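Local structure of enterotoxin type A (Staphylococcus aureus, 1DYQ) at residues A37-K42 and K56-D61; K85-G90 and T146-V151; C107-V112 and S207-R212. The protein acts as a superantigen that binds MHC class II, partly through a zinc ion, and T-cell receptor molecules, activating T cells and causing food poisoning. The protein carries 3 engineered substitutions. One frame throughout, in Å; residues are numbered along the deposited sequence.

Contact 1 (A37-K42 and K56-D61)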
loop_
_atom_site.group_PDB
_atom_site.type_symbol
_atom_site.label_atom_id
_atom_site.label_comp_id
_atom_site.label_asym_id
_atom_site.label_seq_id
_atom_site.Cartn_x
_atom_site.Cartn_y
_atom_site.Cartn_z
ATOM N N ALA A 37 2.606 -9.653 -3.599
ATOM C CA ALA A 37 3.398 -10.690 -2.905
ATOM C C ALA A 37 2.812 -10.773 -1.482
ATOM O O ALA A 37 2.801 -9.768 -0.776
ATOM C CB ALA A 37 4.857 -10.284 -2.838
ATOM N N LYS A 38 2.302 -11.929 -1.142
ATOM C CA LYS A 38 1.677 -12.136 0.180
ATOM C C LYS A 38 2.099 -13.526 0.661
ATOM O O LYS A 38 1.476 -14.514 0.251
ATOM C CB LYS A 38 0.163 -12.060 0.036
ATOM C CG LYS A 38 -0.587 -11.711 1.308
ATOM C CD LYS A 38 -2.080 -11.992 1.146
ATOM C CE LYS A 38 -2.508 -13.124 2.067
ATOM N NZ LYS A 38 -2.223 -12.776 3.497
ATOM N N THR A 39 3.202 -13.591 1.368
ATOM C CA THR A 39 3.784 -14.884 1.768
ATOM C C THR A 39 4.412 -14.746 3.139
ATOM O O THR A 39 4.759 -13.645 3.577
ATOM C CB THR A 39 4.840 -15.350 0.749
ATOM O OG1 THR A 39 5.326 -16.663 1.087
ATOM C CG2 THR A 39 6.019 -14.398 0.730
ATOM N N GLU A 40 4.526 -15.853 3.877
ATOM C CA GLU A 40 5.043 -15.817 5.221
ATOM C C GLU A 40 6.365 -16.587 5.356
ATOM O O GLU A 40 6.576 -17.529 4.586
ATOM C CB GLU A 40 4.045 -16.416 6.225
ATOM C CG GLU A 40 2.587 -16.127 5.886
ATOM C CD GLU A 40 2.253 -14.661 6.040
ATOM O OE1 GLU A 40 2.589 -14.082 7.089
ATOM O OE2 GLU A 40 1.656 -14.089 5.092
ATOM N N ASN A 41 7.156 -16.203 6.316
ATOM C CA ASN A 41 8.339 -16.929 6.748
ATOM C C ASN A 41 9.365 -17.102 5.649
ATOM O O ASN A 41 9.825 -18.220 5.356
ATOM C CB ASN A 41 7.917 -18.293 7.316
ATOM C CG ASN A 41 8.984 -18.900 8.211
ATOM O OD1 ASN A 41 9.158 -20.134 8.212
ATOM N ND2 ASN A 41 9.660 -18.088 8.990
ATOM N N LYS A 42 9.715 -16.011 5.002
ATOM C CA LYS A 42 10.745 -16.001 3.963
ATOM C C LYS A 42 11.990 -15.318 4.531
ATOM O O LYS A 42 11.938 -14.642 5.550
ATOM C CB LYS A 42 10.268 -15.233 2.735
ATOM C CG LYS A 42 8.952 -15.755 2.157
ATOM C CD LYS A 42 9.192 -16.950 1.247
ATOM C CE LYS A 42 10.365 -16.703 0.309
ATOM N NZ LYS A 42 10.251 -17.425 -0.977
ATOM N N LYS A 56 15.629 -14.291 -4.709
ATOM C CA LYS A 56 15.900 -15.023 -5.930
ATOM C C LYS A 56 14.980 -16.212 -6.124
ATOM O O LYS A 56 14.656 -16.898 -5.143
ATOM C CB LYS A 56 17.366 -15.534 -5.895
ATOM C CG LYS A 56 18.376 -14.448 -6.232
ATOM C CD LYS A 56 19.798 -14.909 -5.845
ATOM C CE LYS A 56 20.825 -14.084 -6.612
ATOM N NZ LYS A 56 22.156 -14.097 -5.957
ATOM N N GLY A 57 14.359 -16.324 -7.299
ATOM C CA GLY A 57 13.425 -17.429 -7.531
ATOM C C GLY A 57 12.179 -17.364 -6.693
ATOM O O GLY A 57 11.514 -18.362 -6.412
ATOM N N PHE A 58 11.780 -16.133 -6.299
ATOM C CA PHE A 58 10.551 -15.972 -5.520
ATOM C C PHE A 58 9.330 -16.446 -6.278
ATOM O O PHE A 58 8.349 -16.933 -5.658
ATOM C CB PHE A 58 10.437 -14.452 -5.216
ATOM C CG PHE A 58 9.208 -14.132 -4.394
ATOM C CD1 PHE A 58 9.246 -14.280 -3.024
ATOM C CD2 PHE A 58 8.036 -13.738 -5.006
ATOM C CE1 PHE A 58 8.127 -14.019 -2.249
ATOM C CE2 PHE A 58 6.903 -13.481 -4.230
ATOM C CZ PHE A 58 6.956 -13.637 -2.861
ATOM N N PHE A 59 9.289 -16.232 -7.587
ATOM C CA PHE A 59 8.138 -16.586 -8.402
ATOM C C PHE A 59 8.384 -17.923 -9.128
ATOM O O PHE A 59 9.387 -18.037 -9.830
ATOM C CB PHE A 59 7.878 -15.515 -9.457
ATOM C CG PHE A 59 7.560 -14.158 -8.892
ATOM C CD1 PHE A 59 6.291 -13.922 -8.388
ATOM C CD2 PHE A 59 8.481 -13.139 -8.899
ATOM C CE1 PHE A 59 5.971 -12.684 -7.841
ATOM C CE2 PHE A 59 8.180 -11.903 -8.339
ATOM C CZ PHE A 59 6.908 -11.678 -7.840
ATOM N N THR A 60 7.451 -18.842 -8.982
ATOM C CA THR A 60 7.623 -20.131 -9.692
ATOM C C THR A 60 6.665 -20.248 -10.848
ATOM O O THR A 60 6.846 -21.121 -11.722
ATOM C CB THR A 60 7.434 -21.316 -8.729
ATOM O OG1 THR A 60 6.150 -21.226 -8.107
ATOM C CG2 THR A 60 8.521 -21.318 -7.667
ATOM N N ASP A 61 5.617 -19.430 -10.893
ATOM C CA ASP A 61 4.623 -19.575 -11.964
ATOM C C ASP A 61 4.148 -18.262 -12.518
ATOM O O ASP A 61 3.035 -18.140 -13.021
HETATM O O HOH W 1 8.369 -17.688 -2.968
#

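Contact 2 (K85-G90 and T146-V151)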
loop_
_atom_site.group_PDB
_atom_site.type_symbol
_atom_site.label_atom_id
_atom_site.label_comp_id
_atom_site.label_asym_id
_atom_site.label_seq_id
_atom_site.Cartn_x
_atom_site.Cartn_y
_atom_site.Cartn_z
ATOM N N LYS A 85 13.811 -13.754 9.296
ATOM C CA LYS A 85 12.558 -14.340 8.829
ATOM C C LYS A 85 11.491 -13.203 8.790
ATOM O O LYS A 85 11.412 -12.443 9.747
ATOM C CB LYS A 85 12.041 -15.474 9.668
ATOM C CG LYS A 85 12.963 -16.715 9.680
ATOM C CD LYS A 85 12.868 -17.413 8.330
ATOM C CE LYS A 85 13.348 -18.856 8.418
ATOM N NZ LYS A 85 14.554 -19.074 7.565
ATOM N N VAL A 86 10.961 -13.041 7.597
ATOM C CA VAL A 86 10.011 -11.935 7.356
ATOM C C VAL A 86 8.764 -12.472 6.701
ATOM O O VAL A 86 8.722 -13.533 6.075
ATOM C CB VAL A 86 10.633 -10.857 6.441
ATOM C CG1 VAL A 86 11.799 -10.188 7.127
ATOM C CG2 VAL A 86 11.029 -11.467 5.094
ATOM N N ASP A 87 7.690 -11.671 6.748
ATOM C CA ASP A 87 6.497 -11.847 5.973
ATOM C C ASP A 87 6.397 -10.654 4.985
ATOM O O ASP A 87 6.898 -9.580 5.311
ATOM C CB ASP A 87 5.236 -11.881 6.827
ATOM C CG ASP A 87 5.285 -12.948 7.909
ATOM O OD1 ASP A 87 5.865 -14.038 7.658
ATOM O OD2 ASP A 87 4.741 -12.688 9.004
ATOM N N LEU A 88 5.822 -10.932 3.848
ATOM C CA LEU A 88 5.685 -9.931 2.792
ATOM C C LEU A 88 4.200 -9.670 2.495
ATOM O O LEU A 88 3.391 -10.562 2.453
ATOM C CB LEU A 88 6.329 -10.441 1.483
ATOM C CG LEU A 88 7.812 -10.882 1.652
ATOM C CD1 LEU A 88 8.254 -11.442 0.268
ATOM C CD2 LEU A 88 8.671 -9.735 2.050
ATOM N N TYR A 89 3.914 -8.381 2.258
ATOM C CA TYR A 89 2.574 -8.008 1.788
ATOM C C TYR A 89 2.696 -6.666 1.048
ATOM O O TYR A 89 2.888 -5.626 1.650
ATOM C CB TYR A 89 1.558 -7.853 2.937
ATOM C CG TYR A 89 0.115 -7.742 2.455
ATOM C CD1 TYR A 89 -0.310 -6.677 1.662
ATOM C CD2 TYR A 89 -0.817 -8.689 2.830
ATOM C CE1 TYR A 89 -1.618 -6.598 1.198
ATOM C CE2 TYR A 89 -2.130 -8.619 2.384
ATOM C CZ TYR A 89 -2.525 -7.564 1.606
ATOM O OH TYR A 89 -3.824 -7.501 1.138
ATOM N N GLY A 90 2.783 -6.755 -0.289
ATOM C CA GLY A 90 2.976 -5.511 -1.051
ATOM C C GLY A 90 2.698 -5.745 -2.530
ATOM O O GLY A 90 2.670 -6.891 -2.982
ATOM N N THR A 146 -5.984 -8.048 9.264
ATOM C CA THR A 146 -4.555 -8.445 9.298
ATOM C C THR A 146 -4.337 -9.492 10.357
ATOM O O THR A 146 -5.070 -9.566 11.348
ATOM C CB THR A 146 -3.636 -7.251 9.458
ATOM O OG1 THR A 146 -2.252 -7.740 9.365
ATOM C CG2 THR A 146 -3.796 -6.530 10.773
ATOM N N ASN A 147 -3.358 -10.370 10.148
ATOM C CA ASN A 147 -2.944 -11.306 11.184
ATOM C C ASN A 147 -1.674 -10.828 11.876
ATOM O O ASN A 147 -1.121 -11.515 12.745
ATOM C CB ASN A 147 -2.660 -12.691 10.545
ATOM C CG ASN A 147 -3.858 -13.289 9.862
ATOM O OD1 ASN A 147 -4.854 -13.606 10.506
ATOM N ND2 ASN A 147 -3.777 -13.456 8.544
ATOM N N LYS A 148 -1.250 -9.585 11.599
ATOM C CA LYS A 148 -0.010 -9.078 12.124
ATOM C C LYS A 148 -0.186 -8.098 13.282
ATOM O O LYS A 148 -0.993 -7.163 13.170
ATOM C CB LYS A 148 0.807 -8.383 11.016
ATOM C CG LYS A 148 1.140 -9.314 9.854
ATOM C CD LYS A 148 1.885 -8.507 8.766
ATOM C CE LYS A 148 2.208 -9.444 7.598
ATOM N NZ LYS A 148 1.029 -9.778 6.781
ATOM N N LYS A 149 0.630 -8.212 14.299
ATOM C CA LYS A 149 0.644 -7.228 15.400
ATOM C C LYS A 149 1.245 -5.929 14.926
ATOM O O LYS A 149 0.766 -4.830 15.170
ATOM C CB LYS A 149 1.509 -7.800 16.552
ATOM C CG LYS A 149 0.884 -9.067 17.133
ATOM C CD LYS A 149 1.808 -9.705 18.169
ATOM C CE LYS A 149 1.309 -11.119 18.494
ATOM N NZ LYS A 149 2.273 -11.801 19.424
ATOM N N ASN A 150 2.403 -6.060 14.246
ATOM C CA ASN A 150 3.057 -4.921 13.597
ATOM C C ASN A 150 2.852 -5.064 12.090
ATOM O O ASN A 150 3.189 -6.123 11.522
ATOM C CB ASN A 150 4.567 -5.021 13.922
ATOM C CG ASN A 150 5.384 -4.135 13.013
ATOM O OD1 ASN A 150 6.046 -4.616 12.093
ATOM N ND2 ASN A 150 5.280 -2.836 13.225
ATOM N N VAL A 151 2.081 -4.170 11.485
ATOM C CA VAL A 151 1.648 -4.314 10.106
ATOM C C VAL A 151 2.118 -3.134 9.276
ATOM O O VAL A 151 2.204 -2.008 9.756
ATOM C CB VAL A 151 0.121 -4.447 10.021
ATOM C CG1 VAL A 151 -0.573 -3.171 10.541
ATOM C CG2 VAL A 151 -0.354 -4.777 8.629
HETATM O O HOH W 2 1.817 -11.404 4.563
#

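Contact 3 (C107-V112 and S207-R212)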
loop_
_atom_site.group_PDB
_atom_site.type_symbol
_atom_site.label_atom_id
_atom_site.label_comp_id
_atom_site.label_asym_id
_atom_site.label_seq_id
_atom_site.Cartn_x
_atom_site.Cartn_y
_atom_site.Cartn_z
ATOM N N CYS A 107 9.743 -5.414 -8.816
ATOM C CA CYS A 107 10.098 -4.660 -7.641
ATOM C C CYS A 107 8.866 -4.286 -6.797
ATOM O O CYS A 107 7.776 -4.065 -7.314
ATOM C CB CYS A 107 10.844 -3.364 -8.024
ATOM S SG CYS A 107 12.483 -3.751 -8.786
ATOM N N MET A 108 9.085 -4.289 -5.503
ATOM C CA MET A 108 8.056 -3.830 -4.534
ATOM C C MET A 108 8.702 -2.811 -3.631
ATOM O O MET A 108 9.924 -2.915 -3.327
ATOM C CB MET A 108 7.595 -5.045 -3.766
ATOM C CG MET A 108 6.978 -4.907 -2.423
ATOM S SD MET A 108 6.207 -6.510 -1.985
ATOM C CE MET A 108 7.296 -7.043 -0.702
ATOM N N TYR A 109 7.976 -1.812 -3.158
ATOM C CA TYR A 109 8.456 -0.824 -2.241
ATOM C C TYR A 109 8.059 -1.175 -0.801
ATOM O O TYR A 109 6.849 -1.280 -0.543
ATOM C CB TYR A 109 7.883 0.547 -2.573
ATOM C CG TYR A 109 8.324 1.183 -3.866
ATOM C CD1 TYR A 109 9.613 1.702 -3.977
ATOM C CD2 TYR A 109 7.418 1.387 -4.893
ATOM C CE1 TYR A 109 9.993 2.365 -5.146
ATOM C CE2 TYR A 109 7.787 2.058 -6.042
ATOM C CZ TYR A 109 9.079 2.514 -6.158
ATOM O OH TYR A 109 9.425 3.244 -7.293
ATOM N N GLY A 110 9.022 -1.498 0.032
ATOM C CA GLY A 110 8.645 -1.924 1.409
ATOM C C GLY A 110 7.825 -3.182 1.413
ATOM O O GLY A 110 8.036 -4.128 0.632
ATOM N N GLY A 111 6.809 -3.246 2.299
ATOM C CA GLY A 111 5.942 -4.405 2.386
ATOM C C GLY A 111 6.435 -5.490 3.330
ATOM O O GLY A 111 5.849 -6.595 3.275
ATOM N N VAL A 112 7.501 -5.261 4.080
ATOM C CA VAL A 112 8.100 -6.348 4.867
ATOM C C VAL A 112 7.881 -6.167 6.361
ATOM O O VAL A 112 8.027 -5.078 6.895
ATOM C CB VAL A 112 9.629 -6.339 4.595
ATOM C CG1 VAL A 112 10.325 -7.509 5.289
ATOM C CG2 VAL A 112 9.857 -6.418 3.093
ATOM N N SER A 207 3.689 5.932 -13.105
ATOM C CA SER A 207 3.291 4.688 -12.419
ATOM C C SER A 207 4.462 4.030 -11.724
ATOM O O SER A 207 4.306 3.337 -10.721
ATOM C CB SER A 207 2.673 3.709 -13.379
ATOM O OG SER A 207 3.642 3.333 -14.389
ATOM N N ASN A 208 5.644 4.407 -12.135
ATOM C CA ASN A 208 6.826 3.824 -11.445
ATOM C C ASN A 208 7.000 4.309 -10.051
ATOM O O ASN A 208 7.733 3.613 -9.283
ATOM C CB ASN A 208 7.982 4.021 -12.352
ATOM C CG ASN A 208 8.287 5.469 -12.619
ATOM O OD1 ASN A 208 7.441 6.277 -13.025
ATOM N ND2 ASN A 208 9.536 5.837 -12.370
ATOM N N THR A 209 6.593 5.483 -9.634
ATOM C CA THR A 209 6.793 6.039 -8.303
ATOM C C THR A 209 5.494 6.156 -7.551
ATOM O O THR A 209 5.470 6.615 -6.384
ATOM C CB THR A 209 7.489 7.400 -8.385
ATOM O OG1 THR A 209 6.810 8.252 -9.330
ATOM C CG2 THR A 209 8.951 7.211 -8.877
ATOM N N LEU A 210 4.389 5.702 -8.130
ATOM C CA LEU A 210 3.100 5.827 -7.403
ATOM C C LEU A 210 3.171 5.264 -6.009
ATOM O O LEU A 210 2.617 5.870 -5.039
ATOM C CB LEU A 210 1.992 5.221 -8.218
ATOM C CG LEU A 210 0.997 6.137 -8.906
ATOM C CD1 LEU A 210 -0.149 5.315 -9.485
ATOM C CD2 LEU A 210 0.482 7.206 -7.955
ATOM N N LEU A 211 3.788 4.102 -5.822
ATOM C CA LEU A 211 3.866 3.469 -4.535
ATOM C C LEU A 211 5.170 3.740 -3.816
ATOM O O LEU A 211 5.462 3.153 -2.771
ATOM C CB LEU A 211 3.634 1.938 -4.660
ATOM C CG LEU A 211 2.258 1.516 -5.160
ATOM C CD1 LEU A 211 2.018 0.033 -4.858
ATOM C CD2 LEU A 211 1.163 2.372 -4.462
ATOM N N ARG A 212 5.926 4.754 -4.284
ATOM C CA ARG A 212 7.164 5.089 -3.548
ATOM C C ARG A 212 6.859 5.578 -2.149
ATOM O O ARG A 212 7.685 5.467 -1.246
ATOM C CB ARG A 212 7.963 6.126 -4.344
ATOM C CG ARG A 212 9.222 6.583 -3.642
ATOM C CD ARG A 212 10.109 7.360 -4.624
ATOM N NE ARG A 212 11.098 8.123 -3.873
ATOM C CZ ARG A 212 12.251 8.537 -4.412
ATOM N NH1 ARG A 212 12.542 8.150 -5.635
ATOM N NH2 ARG A 212 13.052 9.253 -3.657
HETATM O O HOH W 3 11.815 5.040 -6.246
#

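Contact 1 (A37-K42 and K56-D61)
Ala37 and Phe58 bring the backbones closest, with CA atoms 9.3 Å apart and no hydrogen bond between segment 37-42 and the loop 56-61. Side chains bridge that gap: Ala37, Thr39 and Lys42 all converge on the Phe58 ring. Its CG stands anti to the backbone N (chi1 -179°), which swings the ring out from the loop toward the strand. Thr39 meets it from the opposite direction: the methyl CG2 lies at the ring edge, in plane, 3.7 Å from Phe58 CE1. Ala37 adds an apolar touch, its CB 4.0 Å from Phe58 CZ. Beyond the turn at Glu40 and Asn41, Lys42 folds back through bends at chi2 and chi3, and its NZ comes within 3.9 Å of Phe58 CD1, oblique to the ring. The ammonium is tied to the loop through water 1, which accepts from Lys42 NZ at 2.8 Å and donates to Phe58 O at 2.8 Å; the same water sits over one ring face near the rim. Within the loop, Phe58 CD2 rests over the centre of the Phe59 ring. Leu68 and Leu88 also touch Phe58. Asn41 and Lys42 together face Val86 as a G1 beta bulge; the loop packs Phe58 against 36-39, an outermost strand of the OB-fold beta-sheet.

Contact 2 (K85-G90 and T146-V151)
Lys148 reaches from the beta-grasp domain to the flank of strand 86-91, where its CE lies 4.0 Å from Asp87 CB and its NZ 4.3 Å from Tyr89 CB. The backbones stay well apart, 9.4 Å between the CA atoms of Asp87 and Lys148, and no direct hydrogen bond joins them. The closer part is where Lys148 CE meets Asp87 CB: the lysine runs straight through chi2 and chi3 and bends only at chi4 (74°), which turns the ammonium in beside Tyr89, oblique to its ring. On the looser side a single water mediates. Water 2 accepts from Lys148 NZ at 2.9 Å and donates to Leu88 O at 2.8 Å, joining the buried ammonium to the strand backbone. Asp87 OD2 remains 5.2 Å from Lys148 NZ, too far for a salt bridge, and has the like charge of Glu40 OE1 close by. The stronger partners lie outside the two segments: Glu155 forms a salt bridge with Lys148 NZ, while His115 and the backbone N of Asn41 bond to Asp87 OD1. At the base of the lysine, Thr146 OG1 accepts from Lys148 N at 3.1 Å (N-H...O angle 157°), an ST turn at the corner of Asn147; the same hydroxyl also bonds to Glu155. Helix 153-168 borders the contact through Glu155, Leu158 and Gln159, which touch Tyr89, while strand 105-114 flanks it with Thr113 against Lys148 and strand 36-39 pairs with the other edge of 86-91.

Contact 3 (C107-V112 and S207-R212)
Tyr109 lays its ring against the turn 207-212 and uses its face, its edge and its hydroxyl at once. With CG beside the backbone N and anti to the carbonyl carbon (chi1 -67°), the side chain leaves strand 107-109 toward the turn and carries OH to Asn208, near the start of the segment. There Tyr109 OH donates to Asn208 O at 2.6 Å, a short bond that approaches in the carbonyl plane at a C=O...O angle of 155°, while the acceptor lies at the ring edge. Over one face sits the backbone of Arg212: its CA is 3.9 Å from the Tyr109 ring centroid and only 7° off the ring normal, a CH-pi contact almost directly above the centre. Leu211 closes in on the near half of the ring, its O 3.4 Å from Tyr109 CD2 and its CB 3.8 Å from the same carbon. The Arg212 chain, extended from CG to NE with CG anti to the backbone N, carries the guanidinium beyond the ring. Water 3 donates to Tyr109 OH at 3.2 Å and is linked weakly to Arg212 NH1. The turn also carries its own bond from Arg212 N to Thr209 O. Outside the pair, Gln154 bonds to Tyr109 O and Ile30 and Tyr31 of helix 23-32 touch Leu211. The whole is a domain interface of the two-domain superantigen fold, an aromatic residue of the OB-fold sheet docked against a loop of the beta-grasp domain.

All three contacts reach the five-stranded OB-fold sheet, with strands 36-39, 86-91 and 105-114 adjacent in that order. Their centres lie about 14 Å (contacts 1 and 2), 17 Å (1 and 3) and 16 Å (2 and 3) apart. Contact 1 stays inside the OB-fold domain and closes along the chain before the other two open; contacts 2 and 3 alternate their segments, and each joins the OB-fold sheet to the beta-grasp domain. Backbone hydrogen bonds connect them: Ala37 N with Gly90 O, and Tyr89 N with Gly111 O. Met108 packs on both Ala37 and Gly90. The sheet thus links a loop contact within the OB-fold domain to two separate domain junctions, all away from the zinc site.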